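Long-range contacts in dual oxidase maturation factor 1 (Mus musculus, PDB 6WXU), which is probably required for the maturation of the dual oxidase DUOX1 and its transport from the endoplasmic reticulum to the plasma membrane: residues Asn84-Ala89 and Leu150-Leu155; Lys93-Asp98 and Gln118-Thr123. All blocks are in the same frame, centred on the assembly; numbering follows the deposited sequence.

Interaction 1. Residues Asn84-Ala89 and Leu150-Leu155. With NAG (2-acetamido-2-deoxy-beta-D-glucopyranose), chain M.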
ATOM      1  N   ASN B  84      -0.383  31.512 -14.313  1.00 46.29           N
ATOM      2  CA  ASN B  84       0.823  31.449 -13.497  1.00 46.29           C
ATOM      3  C   ASN B  84       0.457  30.857 -12.146  1.00 46.29           C
ATOM      4  O   ASN B  84      -0.373  31.420 -11.427  1.00 46.29           O
ATOM      5  CB  ASN B  84       1.439  32.831 -13.303  1.00 46.29           C
ATOM      6  CG  ASN B  84       1.690  33.541 -14.597  1.00 46.29           C
ATOM      7  OD1 ASN B  84       1.756  32.926 -15.652  1.00 46.29           O
ATOM      8  ND2 ASN B  84       1.835  34.852 -14.524  1.00 46.29           N
ATOM      9  N   THR B  85       1.077  29.737 -11.795  1.00 43.52           N
ATOM     10  CA  THR B  85       0.740  29.023 -10.576  1.00 43.52           C
ATOM     11  C   THR B  85       2.005  28.654  -9.817  1.00 43.52           C
ATOM     12  O   THR B  85       3.121  28.790 -10.316  1.00 43.52           O
ATOM     13  CB  THR B  85      -0.063  27.753 -10.877  1.00 43.52           C
ATOM     14  OG1 THR B  85       0.698  26.902 -11.737  1.00 43.52           O
ATOM     15  CG2 THR B  85      -1.368  28.089 -11.552  1.00 43.52           C
ATOM     16  N   THR B  86       1.820  28.192  -8.585  1.00 42.55           N
ATOM     17  CA  THR B  86       2.921  27.599  -7.850  1.00 42.55           C
ATOM     18  C   THR B  86       3.249  26.234  -8.441  1.00 42.55           C
ATOM     19  O   THR B  86       2.457  25.645  -9.177  1.00 42.55           O
ATOM     20  CB  THR B  86       2.573  27.464  -6.370  1.00 42.55           C
ATOM     21  OG1 THR B  86       1.467  26.569  -6.218  1.00 42.55           O
ATOM     22  CG2 THR B  86       2.195  28.809  -5.796  1.00 42.55           C
ATOM     23  N   TYR B  87       4.433  25.725  -8.119  1.00 40.74           N
ATOM     24  CA  TYR B  87       4.886  24.474  -8.707  1.00 40.74           C
ATOM     25  C   TYR B  87       5.004  23.356  -7.682  1.00 40.74           C
ATOM     26  O   TYR B  87       4.348  22.324  -7.822  1.00 40.74           O
ATOM     27  CB  TYR B  87       6.226  24.684  -9.419  1.00 40.74           C
ATOM     28  CG  TYR B  87       6.733  23.456 -10.132  1.00 40.74           C
ATOM     29  CD1 TYR B  87       5.857  22.543 -10.689  1.00 40.74           C
ATOM     30  CD2 TYR B  87       8.086  23.205 -10.235  1.00 40.74           C
ATOM     31  CE1 TYR B  87       6.314  21.424 -11.331  1.00 40.74           C
ATOM     32  CE2 TYR B  87       8.550  22.087 -10.876  1.00 40.74           C
ATOM     33  CZ  TYR B  87       7.660  21.200 -11.422  1.00 40.74           C
ATOM     34  OH  TYR B  87       8.117  20.079 -12.066  1.00 40.74           O
ATOM     35  N   LYS B  88       5.813  23.531  -6.644  1.00 40.91           N
ATOM     36  CA  LYS B  88       6.128  22.433  -5.746  1.00 40.91           C
ATOM     37  C   LYS B  88       6.268  22.973  -4.332  1.00 40.91           C
ATOM     38  O   LYS B  88       6.183  24.179  -4.094  1.00 40.91           O
ATOM     39  CB  LYS B  88       7.402  21.717  -6.185  1.00 40.91           C
ATOM     40  CG  LYS B  88       8.637  22.579  -6.098  1.00 40.91           C
ATOM     41  CD  LYS B  88       9.859  21.826  -6.555  1.00 40.91           C
ATOM     42  CE  LYS B  88      11.099  22.683  -6.446  1.00 40.91           C
ATOM     43  NZ  LYS B  88      12.306  21.951  -6.901  1.00 40.91           N
ATOM     44  N   ALA B  89       6.481  22.063  -3.390  1.00 41.03           N
ATOM     45  CA  ALA B  89       6.653  22.428  -1.998  1.00 41.03           C
ATOM     46  C   ALA B  89       8.101  22.818  -1.724  1.00 41.03           C
ATOM     47  O   ALA B  89       9.024  22.408  -2.428  1.00 41.03           O
ATOM     48  CB  ALA B  89       6.233  21.278  -1.089  1.00 41.03           C
ATOM     49  N   LEU B 150       2.961  15.341  -6.540  1.00 41.75           N
ATOM     50  CA  LEU B 150       2.736  15.993  -7.814  1.00 41.75           C
ATOM     51  C   LEU B 150       2.680  17.505  -7.616  1.00 41.75           C
ATOM     52  O   LEU B 150       2.554  17.984  -6.489  1.00 41.75           O
ATOM     53  CB  LEU B 150       1.443  15.484  -8.439  1.00 41.75           C
ATOM     54  CG  LEU B 150       1.450  14.008  -8.810  1.00 41.75           C
ATOM     55  CD1 LEU B 150       0.091  13.596  -9.304  1.00 41.75           C
ATOM     56  CD2 LEU B 150       2.496  13.743  -9.862  1.00 41.75           C
ATOM     57  N   PRO B 151       2.797  18.281  -8.693  1.00 40.71           N
ATOM     58  CA  PRO B 151       2.706  19.736  -8.555  1.00 40.71           C
ATOM     59  C   PRO B 151       1.386  20.173  -7.940  1.00 40.71           C
ATOM     60  O   PRO B 151       0.412  19.422  -7.882  1.00 40.71           O
ATOM     61  CB  PRO B 151       2.849  20.244  -9.995  1.00 40.71           C
ATOM     62  CG  PRO B 151       2.707  19.048 -10.854  1.00 40.71           C
ATOM     63  CD  PRO B 151       3.200  17.903 -10.052  1.00 40.71           C
ATOM     64  N   ASP B 152       1.368  21.422  -7.474  1.00 42.45           N
ATOM     65  CA  ASP B 152       0.229  21.892  -6.689  1.00 42.45           C
ATOM     66  C   ASP B 152      -1.058  21.979  -7.498  1.00 42.45           C
ATOM     67  O   ASP B 152      -2.097  21.509  -7.005  1.00 42.45           O
ATOM     68  CB  ASP B 152       0.571  23.228  -6.028  1.00 42.45           C
ATOM     69  CG  ASP B 152       1.603  23.083  -4.940  1.00 42.45           C
ATOM     70  OD1 ASP B 152       2.011  21.940  -4.659  1.00 42.45           O
ATOM     71  OD2 ASP B 152       2.003  24.111  -4.361  1.00 42.45           O
ATOM     72  N   PRO B 153      -1.087  22.565  -8.702  1.00 41.76           N
ATOM     73  CA  PRO B 153      -2.371  22.667  -9.412  1.00 41.76           C
ATOM     74  C   PRO B 153      -2.944  21.326  -9.828  1.00 41.76           C
ATOM     75  O   PRO B 153      -4.172  21.187  -9.902  1.00 41.76           O
ATOM     76  CB  PRO B 153      -2.030  23.534 -10.626  1.00 41.76           C
ATOM     77  CG  PRO B 153      -0.807  24.265 -10.232  1.00 41.76           C
ATOM     78  CD  PRO B 153      -0.033  23.321  -9.397  1.00 41.76           C
ATOM     79  N   VAL B 154      -2.096  20.337 -10.104  1.00 39.86           N
ATOM     80  CA  VAL B 154      -2.591  19.007 -10.441  1.00 39.86           C
ATOM     81  C   VAL B 154      -3.413  18.442  -9.291  1.00 39.86           C
ATOM     82  O   VAL B 154      -4.502  17.898  -9.493  1.00 39.86           O
ATOM     83  CB  VAL B 154      -1.426  18.074 -10.810  1.00 39.86           C
ATOM     84  CG1 VAL B 154      -1.916  16.652 -10.924  1.00 39.86           C
ATOM     85  CG2 VAL B 154      -0.795  18.513 -12.109  1.00 39.86           C
ATOM     86  N   LEU B 155      -2.911  18.578  -8.063  1.00 41.05           N
ATOM     87  CA  LEU B 155      -3.627  18.054  -6.906  1.00 41.05           C
ATOM     88  C   LEU B 155      -4.908  18.827  -6.635  1.00 41.05           C
ATOM     89  O   LEU B 155      -5.906  18.239  -6.208  1.00 41.05           O
ATOM     90  CB  LEU B 155      -2.719  18.084  -5.681  1.00 41.05           C
ATOM     91  CG  LEU B 155      -1.469  17.211  -5.758  1.00 41.05           C
ATOM     92  CD1 LEU B 155      -0.541  17.506  -4.608  1.00 41.05           C
ATOM     93  CD2 LEU B 155      -1.857  15.757  -5.750  1.00 41.05           C
TER
HETATM   94  C1  NAG M 401       2.082  35.662 -15.684  1.00 54.11           C
HETATM   95  C2  NAG M 401       0.798  36.313 -16.186  1.00 54.11           C
HETATM   96  C3  NAG M 401       1.093  37.215 -17.375  1.00 54.11           C
HETATM   97  C4  NAG M 401       2.176  38.222 -17.017  1.00 54.11           C
HETATM   98  C5  NAG M 401       3.407  37.497 -16.488  1.00 54.11           C
HETATM   99  C6  NAG M 401       4.474  38.444 -15.996  1.00 54.11           C
HETATM  100  C7  NAG M 401      -1.498  35.467 -16.303  1.00 54.11           C
HETATM  101  C8  NAG M 401      -2.383  34.340 -16.735  1.00 54.11           C
HETATM  102  N2  NAG M 401      -0.193  35.312 -16.541  1.00 54.11           N
HETATM  103  O3  NAG M 401      -0.095  37.899 -17.755  1.00 54.11           O
HETATM  104  O4  NAG M 401       2.535  38.983 -18.164  1.00 54.11           O
HETATM  105  O5  NAG M 401       3.043  36.673 -15.373  1.00 54.11           O
HETATM  106  O6  NAG M 401       3.960  39.762 -15.863  1.00 54.11           O
HETATM  107  O7  NAG M 401      -1.943  36.471 -15.761  1.00 54.11           O
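The start of helix 152-159 docks against residues 84-89, at the far end of strand 77-86 and in the loop after it, where Thr85, Thr86 and Tyr87 meet Pro151, Asp152 and Pro153 in the predicted extracellular part of the protein. Pro151 is the N-cap residue, and the first helical amide is satisfied from across the contact: Asp152 N donates to Tyr87 O at 3.1 Å, with an N-H...O angle of 148°, coming from above the carbonyl plane. The same carbonyl receives a CA-H...O contact from Pro151 CA at 3.2 Å. Asp152 also holds Thr86 with its side chain. Its OD2, met on the anti side and 21° out of the carboxylate plane, accepts from Thr86 OG1 at 3.1 Å, the hydroxyl being placed between backbone N and carbonyl carbon by a chi1 of 63°. The other oxygen, OD1, makes a long, weak ion pair with a basic side chain of another protein chain. Exchanging Asp152 for an alanine would probably leave the Thr86 hydroxyl without this acceptor and that basic group without its distant mate. Proline rings fill the remaining contact. Pro153 CG lies 3.4 Å from Thr85 OG1, while Pro153 CD comes to 3.4 Å from Thr86 O. The Tyr87 ring meets Pro151 obliquely, CD1 to CB 3.8 Å, and its hydroxyl is bonded to Tyr126. Asn84, the residue before Thr85, carries an N-linked sugar through ND2. The arrangement is that of a proline-containing helix N-terminus whose first amide is met by a carbonyl from another part of the fold.

Interaction 2. Residues Lys93-Asp98 and Gln118-Thr123. With NAG (2-acetamido-2-deoxy-beta-D-glucopyranose), chain N; MAN (alpha-D-mannopyranose), chain E; MAN (alpha-D-mannopyranose), chain C.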
ATOM      1  N   LYS B  93       8.835  29.713  -5.776  1.00 42.30           N
ATOM      2  CA  LYS B  93       8.894  30.060  -7.189  1.00 42.30           C
ATOM      3  C   LYS B  93       7.606  29.681  -7.905  1.00 42.30           C
ATOM      4  O   LYS B  93       7.008  28.641  -7.623  1.00 42.30           O
ATOM      5  CB  LYS B  93      10.074  29.358  -7.854  1.00 42.30           C
ATOM      6  CG  LYS B  93      11.417  29.823  -7.358  1.00 42.30           C
ATOM      7  CD  LYS B  93      11.684  31.239  -7.807  1.00 42.30           C
ATOM      8  CE  LYS B  93      13.020  31.731  -7.301  1.00 42.30           C
ATOM      9  NZ  LYS B  93      13.033  31.825  -5.819  1.00 42.30           N
ATOM     10  N   TRP B  94       7.193  30.527  -8.845  1.00 43.16           N
ATOM     11  CA  TRP B  94       6.003  30.308  -9.652  1.00 43.16           C
ATOM     12  C   TRP B  94       6.394  29.959 -11.081  1.00 43.16           C
ATOM     13  O   TRP B  94       7.464  30.340 -11.559  1.00 43.16           O
ATOM     14  CB  TRP B  94       5.102  31.544  -9.656  1.00 43.16           C
ATOM     15  CG  TRP B  94       4.385  31.776  -8.368  1.00 43.16           C
ATOM     16  CD1 TRP B  94       4.888  31.634  -7.114  1.00 43.16           C
ATOM     17  CD2 TRP B  94       3.022  32.176  -8.210  1.00 43.16           C
ATOM     18  NE1 TRP B  94       3.928  31.927  -6.181  1.00 43.16           N
ATOM     19  CE2 TRP B  94       2.771  32.263  -6.831  1.00 43.16           C
ATOM     20  CE3 TRP B  94       1.991  32.470  -9.102  1.00 43.16           C
ATOM     21  CZ2 TRP B  94       1.534  32.630  -6.324  1.00 43.16           C
ATOM     22  CZ3 TRP B  94       0.764  32.837  -8.595  1.00 43.16           C
ATOM     23  CH2 TRP B  94       0.545  32.913  -7.221  1.00 43.16           C
ATOM     24  N   VAL B  95       5.512  29.232 -11.763  1.00 42.29           N
ATOM     25  CA  VAL B  95       5.734  28.821 -13.140  1.00 42.29           C
ATOM     26  C   VAL B  95       4.580  29.315 -13.999  1.00 42.29           C
ATOM     27  O   VAL B  95       3.490  29.610 -13.511  1.00 42.29           O
ATOM     28  CB  VAL B  95       5.887  27.295 -13.274  1.00 42.29           C
ATOM     29  CG1 VAL B  95       7.100  26.826 -12.522  1.00 42.29           C
ATOM     30  CG2 VAL B  95       4.656  26.600 -12.765  1.00 42.29           C
ATOM     31  N   SER B  96       4.836  29.399 -15.300  1.00 43.22           N
ATOM     32  CA  SER B  96       3.838  29.795 -16.289  1.00 43.22           C
ATOM     33  C   SER B  96       3.488  28.566 -17.114  1.00 43.22           C
ATOM     34  O   SER B  96       4.315  28.080 -17.888  1.00 43.22           O
ATOM     35  CB  SER B  96       4.367  30.920 -17.171  1.00 43.22           C
ATOM     36  OG  SER B  96       3.407  31.289 -18.139  1.00 43.22           O
ATOM     37  N   VAL B  97       2.264  28.067 -16.957  1.00 42.14           N
ATOM     38  CA  VAL B  97       1.874  26.767 -17.472  1.00 42.14           C
ATOM     39  C   VAL B  97       0.616  26.906 -18.325  1.00 42.14           C
ATOM     40  O   VAL B  97       0.038  27.981 -18.453  1.00 42.14           O
ATOM     41  CB  VAL B  97       1.648  25.744 -16.344  1.00 42.14           C
ATOM     42  CG1 VAL B  97       2.962  25.335 -15.747  1.00 42.14           C
ATOM     43  CG2 VAL B  97       0.756  26.338 -15.285  1.00 42.14           C
ATOM     44  N   ASP B  98       0.212  25.784 -18.917  1.00 45.02           N
ATOM     45  CA  ASP B  98      -1.028  25.629 -19.672  1.00 45.02           C
ATOM     46  C   ASP B  98      -1.804  24.489 -19.026  1.00 45.02           C
ATOM     47  O   ASP B  98      -1.602  23.324 -19.369  1.00 45.02           O
ATOM     48  CB  ASP B  98      -0.763  25.330 -21.139  1.00 45.02           C
ATOM     49  CG  ASP B  98      -0.165  26.498 -21.875  1.00 45.02           C
ATOM     50  OD1 ASP B  98       0.144  27.513 -21.227  1.00 45.02           O
ATOM     51  OD2 ASP B  98      -0.003  26.404 -23.109  1.00 45.02           O
ATOM     52  N   GLN B 118      10.998  24.034 -20.054  1.00 48.20           N
ATOM     53  CA  GLN B 118      12.114  24.054 -19.114  1.00 48.20           C
ATOM     54  C   GLN B 118      12.121  25.411 -18.422  1.00 48.20           C
ATOM     55  O   GLN B 118      12.520  26.414 -19.018  1.00 48.20           O
ATOM     56  CB  GLN B 118      13.426  23.799 -19.844  1.00 48.20           C
ATOM     57  CG  GLN B 118      13.416  22.567 -20.726  1.00 48.20           C
ATOM     58  CD  GLN B 118      13.775  21.313 -19.968  1.00 48.20           C
ATOM     59  OE1 GLN B 118      14.379  21.374 -18.899  1.00 48.20           O
ATOM     60  NE2 GLN B 118      13.408  20.163 -20.516  1.00 48.20           N
ATOM     61  N   GLN B 119      11.681  25.451 -17.165  1.00 46.40           N
ATOM     62  CA  GLN B 119      11.621  26.713 -16.439  1.00 46.40           C
ATOM     63  C   GLN B 119      12.496  26.740 -15.196  1.00 46.40           C
ATOM     64  O   GLN B 119      13.335  27.635 -15.061  1.00 46.40           O
ATOM     65  CB  GLN B 119      10.172  27.032 -16.068  1.00 46.40           C
ATOM     66  CG  GLN B 119       9.305  27.266 -17.269  1.00 46.40           C
ATOM     67  CD  GLN B 119       7.961  27.801 -16.902  1.00 46.40           C
ATOM     68  OE1 GLN B 119       6.939  27.271 -17.323  1.00 46.40           O
ATOM     69  NE2 GLN B 119       7.945  28.864 -16.115  1.00 46.40           N
ATOM     70  N   LEU B 120      12.335  25.790 -14.284  1.00 48.94           N
ATOM     71  CA  LEU B 120      13.062  25.789 -13.020  1.00 48.94           C
ATOM     72  C   LEU B 120      14.101  24.675 -12.988  1.00 48.94           C
ATOM     73  O   LEU B 120      14.261  23.985 -11.981  1.00 48.94           O
ATOM     74  CB  LEU B 120      12.104  25.654 -11.840  1.00 48.94           C
ATOM     75  CG  LEU B 120      11.058  26.749 -11.645  1.00 48.94           C
ATOM     76  CD1 LEU B 120      10.205  26.448 -10.434  1.00 48.94           C
ATOM     77  CD2 LEU B 120      11.720  28.097 -11.503  1.00 48.94           C
ATOM     78  N   ASN B 121      14.801  24.485 -14.107  1.00 54.24           N
ATOM     79  CA  ASN B 121      15.694  23.344 -14.306  1.00 54.24           C
ATOM     80  C   ASN B 121      14.928  22.029 -14.255  1.00 54.24           C
ATOM     81  O   ASN B 121      15.481  20.993 -13.890  1.00 54.24           O
ATOM     82  CB  ASN B 121      16.838  23.330 -13.291  1.00 54.24           C
ATOM     83  CG  ASN B 121      17.540  24.661 -13.187  1.00 54.24           C
ATOM     84  OD1 ASN B 121      17.119  25.536 -12.436  1.00 54.24           O
ATOM     85  ND2 ASN B 121      18.619  24.823 -13.933  1.00 54.24           N
ATOM     86  N   GLU B 122      13.652  22.060 -14.626  1.00 48.26           N
ATOM     87  CA  GLU B 122      12.799  20.885 -14.632  1.00 48.26           C
ATOM     88  C   GLU B 122      12.114  20.776 -15.988  1.00 48.26           C
ATOM     89  O   GLU B 122      12.295  21.619 -16.868  1.00 48.26           O
ATOM     90  CB  GLU B 122      11.770  20.946 -13.497  1.00 48.26           C
ATOM     91  N   THR B 123      11.327  19.719 -16.161  1.00 45.80           N
ATOM     92  CA  THR B 123      10.570  19.491 -17.386  1.00 45.80           C
ATOM     93  C   THR B 123       9.107  19.327 -17.006  1.00 45.80           C
ATOM     94  O   THR B 123       8.721  18.302 -16.436  1.00 45.80           O
ATOM     95  CB  THR B 123      11.084  18.267 -18.140  1.00 45.80           C
ATOM     96  OG1 THR B 123      12.436  18.493 -18.544  1.00 45.80           O
ATOM     97  CG2 THR B 123      10.248  18.014 -19.369  1.00 45.80           C
TER
HETATM   98  C1  NAG N 413      19.338  26.067 -13.874  1.00 62.53           C
HETATM   99  C2  NAG N 413      20.828  25.848 -13.632  1.00 62.53           C
HETATM  100  C3  NAG N 413      21.549  27.188 -13.545  1.00 62.53           C
HETATM  101  C4  NAG N 413      21.241  28.042 -14.768  1.00 62.53           C
HETATM  102  C5  NAG N 413      19.732  28.157 -14.966  1.00 62.53           C
HETATM  103  C6  NAG N 413      19.357  28.884 -16.236  1.00 62.53           C
HETATM  104  C7  NAG N 413      21.482  23.807 -12.432  1.00 62.53           C
HETATM  105  C8  NAG N 413      21.641  23.161 -11.091  1.00 62.53           C
HETATM  106  N2  NAG N 413      21.047  25.072 -12.423  1.00 62.53           N
HETATM  107  O3  NAG N 413      22.949  26.963 -13.450  1.00 62.53           O
HETATM  108  O4  NAG N 413      21.789  29.345 -14.604  1.00 62.53           O
HETATM  109  O5  NAG N 413      19.152  26.848 -15.052  1.00 62.53           O
HETATM  110  O6  NAG N 413      19.311  28.000 -17.348  1.00 62.53           O
HETATM  111  O7  NAG N 413      21.735  23.213 -13.474  1.00 62.53           O
HETATM  112  C1  MAN E   6       9.121  15.479 -13.649  1.00 44.35           C
HETATM  113  C2  MAN E   6       9.981  16.722 -13.549  1.00 44.35           C
HETATM  114  C3  MAN E   6      11.315  16.443 -14.198  1.00 44.35           C
HETATM  115  C4  MAN E   6      11.956  15.204 -13.606  1.00 44.35           C
HETATM  116  C5  MAN E   6      10.996  14.023 -13.659  1.00 44.35           C
HETATM  117  C6  MAN E   6      11.522  12.834 -12.915  1.00 44.35           C
HETATM  118  O2  MAN E   6      10.285  17.010 -12.204  1.00 44.35           O
HETATM  119  O3  MAN E   6      12.199  17.536 -14.062  1.00 44.35           O
HETATM  120  O4  MAN E   6      13.092  14.882 -14.359  1.00 44.35           O
HETATM  121  O5  MAN E   6       9.760  14.397 -13.045  1.00 44.35           O
HETATM  122  O6  MAN E   6      10.487  11.877 -12.816  1.00 44.35           O
HETATM  123  C1  MAN C   5       7.850  13.125 -15.451  1.00 46.83           C
HETATM  124  C2  MAN C   5       7.703  14.651 -15.336  1.00 46.83           C
HETATM  125  C3  MAN C   5       7.333  15.208 -16.671  1.00 46.83           C
HETATM  126  C4  MAN C   5       8.380  14.828 -17.684  1.00 46.83           C
HETATM  127  C5  MAN C   5       8.405  13.330 -17.814  1.00 46.83           C
HETATM  128  C6  MAN C   5       9.483  12.867 -18.753  1.00 46.83           C
HETATM  129  O2  MAN C   5       8.952  15.248 -15.058  1.00 46.83           O
HETATM  130  O3  MAN C   5       7.241  16.603 -16.613  1.00 46.83           O
HETATM  131  O4  MAN C   5       8.061  15.380 -18.934  1.00 46.83           O
HETATM  132  O5  MAN C   5       8.697  12.760 -16.532  1.00 46.83           O
HETATM  133  O6  MAN C   5       9.230  11.510 -19.071  1.00 46.83           O
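Val95 and Leu120 meet with their side chains at about a right angle, Val95 CG1 to Leu120 CD1 3.8 Å, and around this apolar touch the loop 118-123 settles on the strand. Val95 turns CG1 to the loop by setting it anti to its carbonyl carbon (chi1 -63°), and Leu120 answers with one methyl branch. That same CD1 also reaches Lys93 CB at 3.9 Å, so one leucine branch spans two residues of 93-98, while CD2 approaches only the lysine. Beyond CB the lysine chain bends at chi2 and chi4 and carries its ammonium away from the loop. Gln119 works differently. Both it and Leu120 start out toward the strand, but the glutamine chain runs on extended past CG (chi2 -170°) and brings its amide alongside the backbone of Val95 and Ser96; its CD lies 3.8 Å from Ser96 O. Ser96 O has a second neighbour in Thr115 OG1, with which it is hydrogen-bonded. Past these residues the loop faces sugar. Asn121 ND2 is joined covalently to C1 of an N-acetylglucosamine, and Thr123 N donates to O3 of a mannose of chain E at 3.2 Å, with an N-H...O angle of 150°. Strand 94-103 under the loop pairs with strand 77-86 through Val95 and Thr85, and Val95 also packs on Tyr87. Trp94, pointing away from the loop, packs on Thr86 of that same strand. The loop itself connects strand 108-111 to strand 128-130 in the antiparallel sheet.

In the fold
The two interactions have centres 10 Å apart and lie on two neighbouring inner strands of the sheet, 77-86 and 94-103. Interaction 1 is partly buried and joins the first of these strands to a helix, with a backbone hydrogen bond, a threonine-carboxylate bond and proline packing. Interaction 2 is a surface contact in which an irregular loop lies on the second strand, held by aliphatic side chains and by a glutamine laid along the strand backbone. Tyr87 of interaction 1 touches both Val95 and Leu120, so the contacts adjoin. Each includes a glycosylated asparagine, at Asn84 and Asn121.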